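Nodulation fucosyltransferase NodZ (Bradyrhizobium sp., PDB 2HHC) is a nodulation fucosyltransferase of the GT-B clan, built around two separate beta sheets flanked by helices. Local coordinates at residues Ile269-Leu274 / Ser287-Tyr292; Ser170-His175 / Thr279-Pro284; Arg206-Leu211 / Arg299-Asp304; Leu273-Ala278 / Arg294-Arg299. One frame throughout, in Å; residues are numbered along the deposited sequence.

Interaction 1: residues Ile269-Leu274 / Ser287-Tyr292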
loop_
_atom_site.group_PDB
_atom_site.type_symbol
_atom_site.label_atom_id
_atom_site.label_comp_id
_atom_site.label_asym_id
_atom_site.label_seq_id
_atom_site.Cartn_x
_atom_site.Cartn_y
_atom_site.Cartn_z
ATOM N N ILE A 269 -7.169 -7.801 -2.911
ATOM C CA ILE A 269 -8.600 -7.815 -3.105
ATOM C C ILE A 269 -9.306 -6.887 -2.096
ATOM O O ILE A 269 -10.180 -6.052 -2.462
ATOM C CB ILE A 269 -9.161 -9.253 -3.064
ATOM C CG1 ILE A 269 -8.649 -10.056 -4.260
ATOM C CG2 ILE A 269 -10.703 -9.242 -3.034
ATOM C CD1 ILE A 269 -8.756 -11.573 -4.073
ATOM N N ASP A 270 -8.947 -7.034 -0.825
ATOM C CA ASP A 270 -9.543 -6.175 0.213
ATOM C C ASP A 270 -9.195 -4.694 -0.004
ATOM O O ASP A 270 -10.046 -3.803 0.085
ATOM C CB ASP A 270 -9.007 -6.568 1.583
ATOM C CG ASP A 270 -9.719 -7.784 2.207
ATOM O OD1 ASP A 270 -10.726 -8.247 1.633
ATOM O OD2 ASP A 270 -9.215 -8.254 3.286
ATOM N N MET A 271 -7.938 -4.392 -0.331
ATOM C CA MET A 271 -7.479 -2.988 -0.492
ATOM C C MET A 271 -8.252 -2.298 -1.619
ATOM O O MET A 271 -8.666 -1.156 -1.492
ATOM C CB MET A 271 -5.970 -2.957 -0.754
ATOM C CG MET A 271 -5.140 -3.323 0.400
ATOM S SD MET A 271 -3.455 -3.448 -0.111
ATOM C CE MET A 271 -3.166 -1.826 -0.550
ATOM N N TYR A 272 -8.399 -3.009 -2.745
ATOM C CA TYR A 272 -9.083 -2.455 -3.890
ATOM C C TYR A 272 -10.599 -2.376 -3.692
ATOM O O TYR A 272 -11.224 -1.396 -4.092
ATOM C CB TYR A 272 -8.665 -3.258 -5.132
ATOM C CG TYR A 272 -7.351 -2.824 -5.743
ATOM C CD1 TYR A 272 -6.129 -3.084 -5.159
ATOM C CD2 TYR A 272 -7.311 -2.168 -6.984
ATOM C CE1 TYR A 272 -4.962 -2.690 -5.703
ATOM C CE2 TYR A 272 -6.138 -1.801 -7.532
ATOM C CZ TYR A 272 -4.947 -2.048 -6.933
ATOM O OH TYR A 272 -3.733 -1.672 -7.497
ATOM N N LEU A 273 -11.215 -3.363 -3.043
ATOM C CA LEU A 273 -12.635 -3.288 -2.774
ATOM C C LEU A 273 -12.958 -2.191 -1.752
ATOM O O LEU A 273 -13.960 -1.530 -1.859
ATOM C CB LEU A 273 -13.164 -4.624 -2.339
ATOM C CG LEU A 273 -13.400 -5.675 -3.440
ATOM C CD1 LEU A 273 -13.736 -6.954 -2.812
ATOM C CD2 LEU A 273 -14.490 -5.201 -4.422
ATOM N N LEU A 274 -12.112 -1.977 -0.766
ATOM C CA LEU A 274 -12.311 -0.869 0.154
ATOM C C LEU A 274 -12.415 0.456 -0.599
ATOM O O LEU A 274 -13.209 1.358 -0.205
ATOM C CB LEU A 274 -11.217 -0.814 1.217
ATOM C CG LEU A 274 -11.293 -1.853 2.316
ATOM C CD1 LEU A 274 -10.017 -1.974 3.091
ATOM C CD2 LEU A 274 -12.443 -1.534 3.315
ATOM N N SER A 287 -2.599 3.176 8.997
ATOM C CA SER A 287 -2.319 2.063 8.152
ATOM C C SER A 287 -2.356 2.498 6.706
ATOM O O SER A 287 -3.371 2.978 6.232
ATOM C CB SER A 287 -3.340 0.971 8.371
ATOM O OG SER A 287 -3.064 -0.131 7.512
ATOM N N ALA A 288 -1.312 2.175 5.971
ATOM C CA ALA A 288 -1.322 2.428 4.524
ATOM C C ALA A 288 -2.247 1.454 3.793
ATOM O O ALA A 288 -2.551 1.609 2.583
ATOM C CB ALA A 288 0.052 2.343 3.964
ATOM N N PHE A 289 -2.747 0.388 4.438
ATOM C CA PHE A 289 -3.731 -0.532 3.815
ATOM C C PHE A 289 -4.938 0.215 3.220
ATOM O O PHE A 289 -5.399 -0.131 2.127
ATOM C CB PHE A 289 -4.159 -1.631 4.844
ATOM C CG PHE A 289 -4.892 -2.824 4.282
ATOM C CD1 PHE A 289 -6.208 -2.882 4.212
ATOM C CD2 PHE A 289 -4.189 -3.984 3.996
ATOM C CE1 PHE A 289 -6.887 -3.986 3.721
ATOM C CE2 PHE A 289 -4.860 -5.135 3.555
ATOM C CZ PHE A 289 -6.211 -5.115 3.440
ATOM N N THR A 290 -5.413 1.215 3.934
ATOM C CA THR A 290 -6.540 2.005 3.518
ATOM C C THR A 290 -6.176 3.319 2.881
ATOM O O THR A 290 -7.026 4.184 2.709
ATOM C CB THR A 290 -7.390 2.286 4.746
ATOM O OG1 THR A 290 -6.578 2.692 5.863
ATOM C CG2 THR A 290 -8.241 0.992 5.119
ATOM N N ARG A 291 -4.929 3.522 2.495
ATOM C CA ARG A 291 -4.552 4.786 1.811
ATOM C C ARG A 291 -5.273 4.872 0.460
ATOM O O ARG A 291 -5.751 5.956 0.139
ATOM C CB ARG A 291 -3.026 4.890 1.641
ATOM C CG ARG A 291 -2.575 6.160 0.987
ATOM C CD ARG A 291 -3.049 7.409 1.628
ATOM N NE ARG A 291 -2.448 8.584 0.993
ATOM C CZ ARG A 291 -2.578 9.845 1.384
ATOM N NH1 ARG A 291 -3.292 10.140 2.490
ATOM N NH2 ARG A 291 -2.059 10.816 0.688
ATOM N N TYR A 292 -5.305 3.814 -0.329
ATOM C CA TYR A 292 -5.996 3.846 -1.645
ATOM C C TYR A 292 -7.453 4.242 -1.406
ATOM O O TYR A 292 -7.950 5.189 -2.020
ATOM C CB TYR A 292 -5.873 2.508 -2.316
ATOM C CG TYR A 292 -6.396 2.458 -3.724
ATOM C CD1 TYR A 292 -6.250 3.528 -4.555
ATOM C CD2 TYR A 292 -7.039 1.338 -4.182
ATOM C CE1 TYR A 292 -6.687 3.458 -5.882
ATOM C CE2 TYR A 292 -7.471 1.266 -5.473
ATOM C CZ TYR A 292 -7.274 2.328 -6.305
ATOM O OH TYR A 292 -7.763 2.219 -7.644
HETATM O O HOH W 1 -7.518 0.750 0.414
#
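Met271, on the helix 258-274, lays its side chain over the ring of Phe289. The pair forms a Met-aromatic contact in the C-terminal half of a GT-B-type fold. There, the helix before the strand 279-283 meets the chain that leads from this strand into the helix 291-296. CB of Met271 starts beside the carbonyl oxygen of Phe289. CG then sits over the middle of the Phe289 ring, 3.5 Å from the centroid and 8° off the ring normal, a close CH-pi contact. SD follows over the same ring, 4.5 Å from its centroid and further off the normal. The chain bends at its last torsion, and CE comes back to within 3.9 Å of Phe289 O.

The edge of the Phe289 ring is occupied too. CB of Asp270 and CD1 of Leu274 lie near the ring plane, at CZ and CE1. The ring reaches them because CG of Phe289 is anti to its backbone N (chi1 -166°). Leu274 CD1 also touches the methyl CG2 of Thr290, whose hydroxyl is bonded to Arg282.

Three residues after Phe289, Tyr292 points its edge at the face of Tyr272. The ring planes stand at 60° in this edge-to-face pair. CE2 of Tyr292 lies over that face, toward the rim. Tyr292 stacks with Phe145 as well.

Water 1 links the two backbones. It donates to Met271 O and to Phe289 O, each 2.9 Å from the water oxygen.

Interaction 2: residues Ser170-His175 / Thr279-Pro284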
loop_
_atom_site.group_PDB
_atom_site.type_symbol
_atom_site.label_atom_id
_atom_site.label_comp_id
_atom_site.label_asym_id
_atom_site.label_seq_id
_atom_site.Cartn_x
_atom_site.Cartn_y
_atom_site.Cartn_z
ATOM N N SER A 170 -24.921 0.545 -0.984
ATOM C CA SER A 170 -23.985 1.525 -0.473
ATOM C C SER A 170 -23.185 0.801 0.595
ATOM O O SER A 170 -23.762 0.360 1.611
ATOM C CB SER A 170 -24.729 2.708 0.170
ATOM O OG SER A 170 -25.283 3.529 -0.851
ATOM N N ILE A 171 -21.881 0.650 0.373
ATOM C CA ILE A 171 -21.081 -0.187 1.257
ATOM C C ILE A 171 -20.265 0.665 2.201
ATOM O O ILE A 171 -19.559 1.600 1.794
ATOM C CB ILE A 171 -20.160 -1.127 0.446
ATOM C CG1 ILE A 171 -20.967 -1.962 -0.543
ATOM C CG2 ILE A 171 -19.321 -2.013 1.346
ATOM C CD1 ILE A 171 -22.070 -2.778 -0.006
ATOM N N ILE A 172 -20.336 0.296 3.465
ATOM C CA ILE A 172 -19.466 0.850 4.480
ATOM C C ILE A 172 -18.320 -0.146 4.644
ATOM O O ILE A 172 -18.521 -1.287 5.157
ATOM C CB ILE A 172 -20.207 1.012 5.805
ATOM C CG1 ILE A 172 -21.295 2.052 5.645
ATOM C CG2 ILE A 172 -19.256 1.481 6.904
ATOM C CD1 ILE A 172 -22.330 2.044 6.774
ATOM N N GLY A 173 -17.113 0.276 4.262
ATOM C CA GLY A 173 -15.938 -0.577 4.463
ATOM C C GLY A 173 -15.275 -0.333 5.801
ATOM O O GLY A 173 -15.218 0.824 6.310
ATOM N N VAL A 174 -14.790 -1.396 6.426
ATOM C CA VAL A 174 -14.210 -1.322 7.758
ATOM C C VAL A 174 -12.896 -2.095 7.741
ATOM O O VAL A 174 -12.904 -3.289 7.482
ATOM C CB VAL A 174 -15.132 -1.907 8.813
ATOM C CG1 VAL A 174 -14.570 -1.627 10.197
ATOM C CG2 VAL A 174 -16.547 -1.334 8.708
ATOM N N HIS A 175 -11.779 -1.441 8.000
ATOM C CA HIS A 175 -10.516 -2.130 8.137
ATOM C C HIS A 175 -10.140 -2.132 9.597
ATOM O O HIS A 175 -10.017 -1.068 10.230
ATOM C CB HIS A 175 -9.419 -1.435 7.303
ATOM C CG HIS A 175 -8.050 -2.018 7.499
ATOM N ND1 HIS A 175 -6.968 -1.245 7.834
ATOM C CD2 HIS A 175 -7.583 -3.291 7.405
ATOM C CE1 HIS A 175 -5.894 -2.012 7.947
ATOM N NE2 HIS A 175 -6.241 -3.260 7.682
ATOM N N THR A 279 -18.277 4.768 2.320
ATOM C CA THR A 279 -17.674 5.269 3.519
ATOM C C THR A 279 -16.660 4.214 3.934
ATOM O O THR A 279 -16.946 3.008 3.805
ATOM C CB THR A 279 -18.715 5.398 4.644
ATOM O OG1 THR A 279 -19.645 6.408 4.291
ATOM C CG2 THR A 279 -18.053 5.749 5.997
ATOM N N VAL A 280 -15.503 4.653 4.392
ATOM C CA VAL A 280 -14.494 3.728 4.937
ATOM C C VAL A 280 -14.078 4.164 6.329
ATOM O O VAL A 280 -13.780 5.320 6.604
ATOM C CB VAL A 280 -13.257 3.594 4.034
ATOM C CG1 VAL A 280 -12.216 2.658 4.668
ATOM C CG2 VAL A 280 -13.653 2.944 2.758
ATOM N N ILE A 281 -14.075 3.171 7.225
ATOM C CA ILE A 281 -13.610 3.294 8.597
ATOM C C ILE A 281 -12.185 2.738 8.650
ATOM O O ILE A 281 -11.938 1.583 8.279
ATOM C CB ILE A 281 -14.521 2.511 9.577
ATOM C CG1 ILE A 281 -15.907 3.169 9.648
ATOM C CG2 ILE A 281 -13.855 2.457 10.935
ATOM C CD1 ILE A 281 -16.958 2.335 10.241
ATOM N N ARG A 282 -11.258 3.580 9.070
ATOM C CA ARG A 282 -9.814 3.252 9.134
ATOM C C ARG A 282 -9.402 3.028 10.585
ATOM O O ARG A 282 -9.203 3.970 11.359
ATOM C CB ARG A 282 -8.995 4.406 8.562
ATOM C CG ARG A 282 -9.327 4.796 7.125
ATOM C CD ARG A 282 -8.434 5.854 6.624
ATOM N NE ARG A 282 -7.108 5.332 6.262
ATOM C CZ ARG A 282 -6.060 6.078 5.943
ATOM N NH1 ARG A 282 -6.130 7.397 5.947
ATOM N NH2 ARG A 282 -4.925 5.490 5.589
ATOM N N PHE A 283 -9.216 1.764 10.952
ATOM C CA PHE A 283 -8.860 1.409 12.311
ATOM C C PHE A 283 -7.540 0.593 12.272
ATOM O O PHE A 283 -7.558 -0.627 12.142
ATOM C CB PHE A 283 -10.038 0.629 12.930
ATOM C CG PHE A 283 -10.009 0.546 14.385
ATOM C CD1 PHE A 283 -9.324 -0.500 15.003
ATOM C CD2 PHE A 283 -10.630 1.512 15.173
ATOM C CE1 PHE A 283 -9.288 -0.606 16.386
ATOM C CE2 PHE A 283 -10.593 1.424 16.562
ATOM C CZ PHE A 283 -9.926 0.372 17.181
ATOM N N PRO A 284 -6.355 1.288 12.309
ATOM C CA PRO A 284 -6.108 2.736 12.522
ATOM C C PRO A 284 -5.969 3.494 11.206
ATOM O O PRO A 284 -5.675 2.932 10.167
ATOM C CB PRO A 284 -4.789 2.724 13.295
ATOM C CG PRO A 284 -4.132 1.450 12.887
ATOM C CD PRO A 284 -5.207 0.439 12.563
HETATM O O HOH W 2 -7.153 1.439 8.182
#
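Gly173 gives and takes the two shortest bonds of this parallel strand pair. Its N donates to Thr279 O at 2.8 Å, and its O receives Ile281 N at the same distance. The ladder goes on with His175 N to Ile281 O, 3.0 Å and almost straight at 178°. Phe283 N then donates to His175 O, in a more bent bond of 137°. At the other end, Thr279 N to Ile171 O is weak. CA-H groups of Ile172 and Val280 add contacts to Thr279 O and Gly173 O.

In one of the two conformers of His175, water 2 lies in the ring plane, 2.7 Å from ND1, and donates to Pro284 O.

The apolar packing lies on the face that carries Ile172, Val174, Thr279 and Ile281. CD1 of Ile281 meets CG2 of Val174 at 4.0 Å, the two side chains running side by side. The same CD1 touches CG2 of Ile172. Ala208 of the helix 192-209 covers Ile172, and Ala204 covers Ile281.

These are central strands of the C-terminal Rossmann-like sheet. Alternate backbone groups pair across this ladder; those of Ile172 turn to strand 217-223 and those of Val280 to strand 299-303. Branched aliphatic groups supply the apolar cover.

Interaction 3: residues Arg206-Leu211 / Arg299-Asp304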
loop_
_atom_site.group_PDB
_atom_site.type_symbol
_atom_site.label_atom_id
_atom_site.label_comp_id
_atom_site.label_asym_id
_atom_site.label_seq_id
_atom_site.Cartn_x
_atom_site.Cartn_y
_atom_site.Cartn_z
ATOM N N ARG A 206 -21.568 2.331 14.032
ATOM C CA ARG A 206 -22.832 3.007 14.335
ATOM C C ARG A 206 -22.847 4.423 13.709
ATOM O O ARG A 206 -23.868 4.835 13.123
ATOM C CB ARG A 206 -23.089 3.022 15.849
ATOM C CG ARG A 206 -23.311 1.616 16.383
ATOM C CD ARG A 206 -23.521 1.487 17.878
ATOM N NE ARG A 206 -23.653 0.052 18.203
ATOM C CZ ARG A 206 -22.951 -0.638 19.093
ATOM N NH1 ARG A 206 -22.108 -0.035 19.939
ATOM N NH2 ARG A 206 -23.160 -1.948 19.187
ATOM N N LYS A 207 -21.730 5.146 13.831
ATOM C CA LYS A 207 -21.610 6.500 13.275
ATOM C C LYS A 207 -21.769 6.474 11.780
ATOM O O LYS A 207 -22.533 7.271 11.206
ATOM C CB LYS A 207 -20.291 7.174 13.716
ATOM C CG LYS A 207 -19.971 8.542 13.023
ATOM C CD LYS A 207 -18.691 9.122 13.634
ATOM C CE LYS A 207 -18.236 10.437 12.984
ATOM N NZ LYS A 207 -19.104 11.579 13.327
ATOM N N ALA A 208 -21.084 5.547 11.135
ATOM C CA ALA A 208 -21.162 5.408 9.693
ATOM C C ALA A 208 -22.571 5.050 9.239
ATOM O O ALA A 208 -23.047 5.558 8.209
ATOM C CB ALA A 208 -20.183 4.325 9.216
ATOM N N LYS A 209 -23.235 4.172 9.983
ATOM C CA LYS A 209 -24.571 3.700 9.593
ATOM C C LYS A 209 -25.658 4.748 9.759
ATOM O O LYS A 209 -26.719 4.628 9.127
ATOM C CB LYS A 209 -24.953 2.447 10.381
ATOM C CG LYS A 209 -24.355 1.170 9.824
ATOM C CD LYS A 209 -24.814 -0.084 10.564
ATOM C CE LYS A 209 -26.251 -0.408 10.111
ATOM N NZ LYS A 209 -26.866 -1.353 11.020
ATOM N N ALA A 210 -25.408 5.743 10.618
ATOM C CA ALA A 210 -26.343 6.853 10.857
ATOM C C ALA A 210 -26.316 7.932 9.751
ATOM O O ALA A 210 -27.205 8.801 9.715
ATOM C CB ALA A 210 -26.029 7.480 12.180
ATOM N N LEU A 211 -25.300 7.909 8.882
ATOM C CA LEU A 211 -25.210 8.773 7.705
ATOM C C LEU A 211 -26.240 8.320 6.677
ATOM O O LEU A 211 -26.787 7.216 6.780
ATOM C CB LEU A 211 -23.801 8.740 7.112
ATOM C CG LEU A 211 -22.701 9.166 8.089
ATOM C CD1 LEU A 211 -21.326 9.054 7.486
ATOM C CD2 LEU A 211 -22.950 10.565 8.614
ATOM N N ARG A 299 -16.317 9.406 1.906
ATOM C CA ARG A 299 -16.266 9.752 3.338
ATOM C C ARG A 299 -15.395 8.750 4.098
ATOM O O ARG A 299 -15.484 7.540 3.888
ATOM C CB ARG A 299 -17.666 9.732 3.954
ATOM C CG ARG A 299 -18.634 10.770 3.422
ATOM C CD ARG A 299 -19.973 10.046 3.277
ATOM N NE ARG A 299 -21.057 10.753 3.849
ATOM C CZ ARG A 299 -22.324 10.341 3.901
ATOM N NH1 ARG A 299 -22.725 9.170 3.428
ATOM N NH2 ARG A 299 -23.202 11.139 4.434
ATOM N N ILE A 300 -14.615 9.273 5.029
ATOM C CA ILE A 300 -13.685 8.500 5.820
ATOM C C ILE A 300 -14.006 8.756 7.297
ATOM O O ILE A 300 -14.220 9.908 7.707
ATOM C CB ILE A 300 -12.248 8.934 5.513
ATOM C CG1 ILE A 300 -11.915 8.693 4.021
ATOM C CG2 ILE A 300 -11.277 8.159 6.391
ATOM C CD1 ILE A 300 -12.146 9.928 3.133
ATOM N N ILE A 301 -14.091 7.696 8.088
ATOM C CA ILE A 301 -14.308 7.830 9.539
ATOM C C ILE A 301 -13.096 7.226 10.256
ATOM O O ILE A 301 -12.618 6.122 9.918
ATOM C CB ILE A 301 -15.578 7.157 9.939
ATOM C CG1 ILE A 301 -16.766 7.994 9.468
ATOM C CG2 ILE A 301 -15.621 6.930 11.454
ATOM C CD1 ILE A 301 -18.163 7.405 9.653
ATOM N N GLU A 302 -12.617 7.932 11.272
ATOM C CA GLU A 302 -11.510 7.429 12.048
ATOM C C GLU A 302 -11.476 8.084 13.409
ATOM O O GLU A 302 -12.088 9.129 13.601
ATOM C CB GLU A 302 -10.213 7.674 11.312
ATOM C CG GLU A 302 -9.837 9.121 11.233
ATOM C CD GLU A 302 -8.960 9.453 10.037
ATOM O OE1 GLU A 302 -9.052 8.789 9.007
ATOM O OE2 GLU A 302 -8.170 10.401 10.138
ATOM N N PHE A 303 -10.796 7.449 14.361
ATOM C CA PHE A 303 -10.499 8.090 15.629
ATOM C C PHE A 303 -9.335 9.041 15.401
ATOM O O PHE A 303 -8.324 8.659 14.807
ATOM C CB PHE A 303 -10.191 7.040 16.691
ATOM C CG PHE A 303 -11.423 6.350 17.202
ATOM C CD1 PHE A 303 -11.943 5.246 16.535
ATOM C CD2 PHE A 303 -12.078 6.818 18.335
ATOM C CE1 PHE A 303 -13.103 4.621 17.010
ATOM C CE2 PHE A 303 -13.217 6.198 18.797
ATOM C CZ PHE A 303 -13.740 5.108 18.132
ATOM N N ASP A 304 -9.522 10.295 15.810
ATOM C CA ASP A 304 -8.491 11.327 15.691
ATOM C C ASP A 304 -8.489 12.104 16.979
ATOM O O ASP A 304 -8.423 13.341 16.985
#
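Ile301 drives its CD1 methyl against Ala208, at 3.6 Å from CA and 3.7 Å from CB. The isoleucine is extended to make this reach. CG1 is anti to the carbonyl carbon (chi1 -73°), and the chain continues straight through chi2 to the methyl. That one methyl carries every contact of Ile301 across the pair. It also meets CG of Lys207, 4.0 Å away. The aliphatic start of Lys207 passes obliquely across the isoleucine. CD1 of Leu211 closes on the same methyl at 4.2 Å.

Leu211 does more with Arg299. The two side chains come from opposite directions. CD1 of Leu211 stands 3.9 Å above the guanidinium plane, over its centre, and CB approaches the same group at NH2, 3.6 Å away. The arginine chain is bent at chi2 (139°) and chi3 (131°), both away from the usual staggered values. The bends accompany a guanidinium laid flat against the leucine. The contact is apolar on the leucine side, and the charged group finds its partners nearby: NH1 donates to Ser212 O, and Arg299 makes a cation-pi contact with Tyr213.

The contact joins the end of the helix 192-209, and the turn after it, to the strand 299-303. This is helix-on-sheet packing in the C-terminal part of the GT-B fold. Ala208 also touches Ile281 on the neighbouring strand 279-283. On the other side of the strand 299-303 runs the antiparallel strand 311-315, whose Met313 touches Leu211, Arg299 and Ile301.

Interaction 4: residues Leu273-Ala278 / Arg294-Arg299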
loop_
_atom_site.group_PDB
_atom_site.type_symbol
_atom_site.label_atom_id
_atom_site.label_comp_id
_atom_site.label_asym_id
_atom_site.label_seq_id
_atom_site.Cartn_x
_atom_site.Cartn_y
_atom_site.Cartn_z
ATOM N N LEU A 273 -11.215 -3.363 -3.043
ATOM C CA LEU A 273 -12.635 -3.288 -2.774
ATOM C C LEU A 273 -12.958 -2.191 -1.752
ATOM O O LEU A 273 -13.960 -1.530 -1.859
ATOM C CB LEU A 273 -13.164 -4.624 -2.339
ATOM C CG LEU A 273 -13.400 -5.675 -3.440
ATOM C CD1 LEU A 273 -13.736 -6.954 -2.812
ATOM C CD2 LEU A 273 -14.490 -5.201 -4.422
ATOM N N LEU A 274 -12.112 -1.977 -0.766
ATOM C CA LEU A 274 -12.311 -0.869 0.154
ATOM C C LEU A 274 -12.415 0.456 -0.599
ATOM O O LEU A 274 -13.209 1.358 -0.205
ATOM C CB LEU A 274 -11.217 -0.814 1.217
ATOM C CG LEU A 274 -11.293 -1.853 2.316
ATOM C CD1 LEU A 274 -10.017 -1.974 3.091
ATOM C CD2 LEU A 274 -12.443 -1.534 3.315
ATOM N N ALA A 275 -11.655 0.615 -1.672
ATOM C CA ALA A 275 -11.685 1.860 -2.449
ATOM C C ALA A 275 -12.961 2.085 -3.263
ATOM O O ALA A 275 -13.139 3.143 -3.861
ATOM C CB ALA A 275 -10.478 1.942 -3.344
ATOM N N ARG A 276 -13.824 1.078 -3.273
ATOM C CA ARG A 276 -15.131 1.103 -3.930
ATOM C C ARG A 276 -16.288 1.411 -2.987
ATOM O O ARG A 276 -17.467 1.454 -3.381
ATOM C CB ARG A 276 -15.418 -0.266 -4.580
ATOM C CG ARG A 276 -14.398 -0.811 -5.626
ATOM C CD ARG A 276 -14.430 -0.132 -7.003
ATOM N NE ARG A 276 -15.551 -0.566 -7.848
ATOM C CZ ARG A 276 -15.598 -1.690 -8.576
ATOM N NH1 ARG A 276 -14.628 -2.618 -8.521
ATOM N NH2 ARG A 276 -16.677 -1.926 -9.301
ATOM N N CYS A 277 -15.975 1.548 -1.713
ATOM C CA CYS A 277 -17.010 1.802 -0.700
ATOM C C CYS A 277 -17.454 3.262 -0.677
ATOM O O CYS A 277 -16.810 4.140 -1.232
ATOM C CB CYS A 277 -16.476 1.397 0.661
ATOM S SG CYS A 277 -16.163 -0.371 0.839
ATOM N N ALA A 278 -18.616 3.478 -0.048
ATOM C CA ALA A 278 -19.163 4.803 0.104
ATOM C C ALA A 278 -18.548 5.530 1.265
ATOM O O ALA A 278 -18.401 6.737 1.242
ATOM C CB ALA A 278 -20.667 4.738 0.242
ATOM N N ARG A 294 -8.691 5.970 1.163
ATOM C CA ARG A 294 -8.651 7.358 1.555
ATOM C C ARG A 294 -8.601 8.300 0.343
ATOM O O ARG A 294 -9.225 9.356 0.336
ATOM C CB ARG A 294 -7.471 7.624 2.503
ATOM C CG ARG A 294 -7.196 9.075 2.837
ATOM C CD ARG A 294 -8.354 9.758 3.552
ATOM N NE ARG A 294 -8.136 11.189 3.813
ATOM C CZ ARG A 294 -8.307 12.166 2.914
ATOM N NH1 ARG A 294 -8.690 11.888 1.679
ATOM N NH2 ARG A 294 -8.103 13.431 3.256
ATOM N N LEU A 295 -7.812 7.940 -0.665
ATOM C CA LEU A 295 -7.732 8.749 -1.904
ATOM C C LEU A 295 -9.031 8.803 -2.695
ATOM O O LEU A 295 -9.310 9.841 -3.374
ATOM C CB LEU A 295 -6.617 8.184 -2.794
ATOM C CG LEU A 295 -5.205 8.401 -2.226
ATOM C CD1 LEU A 295 -4.211 7.568 -3.096
ATOM C CD2 LEU A 295 -4.799 9.817 -1.986
ATOM N N LEU A 296 -9.802 7.735 -2.673
ATOM C CA LEU A 296 -10.981 7.609 -3.572
ATOM C C LEU A 296 -12.377 7.706 -2.956
ATOM O O LEU A 296 -13.306 8.137 -3.644
ATOM C CB LEU A 296 -10.900 6.330 -4.401
ATOM C CG LEU A 296 -9.778 6.199 -5.444
ATOM C CD1 LEU A 296 -9.886 4.831 -6.155
ATOM C CD2 LEU A 296 -9.896 7.298 -6.415
ATOM N N VAL A 297 -12.545 7.284 -1.724
ATOM C CA VAL A 297 -13.876 7.119 -1.141
ATOM C C VAL A 297 -14.449 8.431 -0.674
ATOM O O VAL A 297 -13.717 9.299 -0.184
ATOM C CB VAL A 297 -13.771 6.146 0.050
ATOM C CG1 VAL A 297 -15.008 6.086 0.926
ATOM C CG2 VAL A 297 -13.372 4.745 -0.447
ATOM N N PRO A 298 -15.762 8.622 -0.877
ATOM C CA PRO A 298 -16.375 9.902 -0.482
ATOM C C PRO A 298 -16.220 10.347 0.984
ATOM O O PRO A 298 -16.046 11.552 1.265
ATOM C CB PRO A 298 -17.854 9.664 -0.800
ATOM C CG PRO A 298 -17.852 8.707 -1.915
ATOM C CD PRO A 298 -16.695 7.772 -1.628
ATOM N N ARG A 299 -16.317 9.406 1.906
ATOM C CA ARG A 299 -16.266 9.752 3.338
ATOM C C ARG A 299 -15.395 8.750 4.098
ATOM O O ARG A 299 -15.484 7.540 3.888
ATOM C CB ARG A 299 -17.666 9.732 3.954
ATOM C CG ARG A 299 -18.634 10.770 3.422
ATOM C CD ARG A 299 -19.973 10.046 3.277
ATOM N NE ARG A 299 -21.057 10.753 3.849
ATOM C CZ ARG A 299 -22.324 10.341 3.901
ATOM N NH1 ARG A 299 -22.725 9.170 3.428
ATOM N NH2 ARG A 299 -23.202 11.139 4.434
#
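Leu296, the last helical residue of 291-296, sets its CB 3.9 Å from Ala275 O. Its CD1 methyl reaches CB of Ala275. CG lies anti to the carbonyl carbon (chi1 -66°), and the chain runs on extended to CD1, toward the alanine. Arg142 of the helix 138-147 also touches this leucine.

Val297 is the first residue to leave the helix, and its two methyls pack against the backbone oxygens of Leu274, Cys277 and Ala278, sharing that of Cys277. CG2 is 3.4 Å from Leu274 O and also close to Cys277 O. CG1 is 3.4 Å from Cys277 O and 3.5 Å from Ala278 O. The valine has CG1 anti to its backbone N (chi1 168°), which turns both methyls onto this row of carbonyls. Leu274 O is not left to the methyl alone. It also accepts Cys277 N in the type I beta turn from Leu274 to Cys277.

Here two helix-to-strand connections of an alpha/beta sheet lie next to each other. One leads from the helix 258-274 into the strand 279-283, the other from the helix 291-296 into the strand 299-303. The two strands are parallel neighbours in the C-terminal sheet of the GT-B fold.

Pro298 follows, its ring against the carbonyl oxygen of Ala278. CD lies 3.5 Å from Ala278 O, and CB is nearly as close to that oxygen. Pro298 also has a backbone hydrogen bond with Asn316.

At Arg299 the backbone N donates weakly to Ala278 O, 3.5 Å away with an angle of 138°.

How the interactions relate
All four contacts belong to the C-terminal half of the chain. Interaction 2 is central: its centre is about 8 Å from those of interactions 3 and 4, and about 10 Å from that of interaction 1. Val280 O accepts a hydrogen bond from Ile301 N at 2.8 Å, which joins interactions 2 and 3 in one sheet. Ala278 N is hydrogen-bonded to Ile171 O at 2.8 Å, so the turn of interaction 4 leads directly into the ladder. Interactions 1 and 4 use the same two helices and touch where Tyr292 CD2 meets Ala275 CB at 3.6 Å. Arg282 ties interaction 2 to interaction 1 through NE and Thr290 OG1, 2.7 Å apart. Interactions 1 and 3 do not touch.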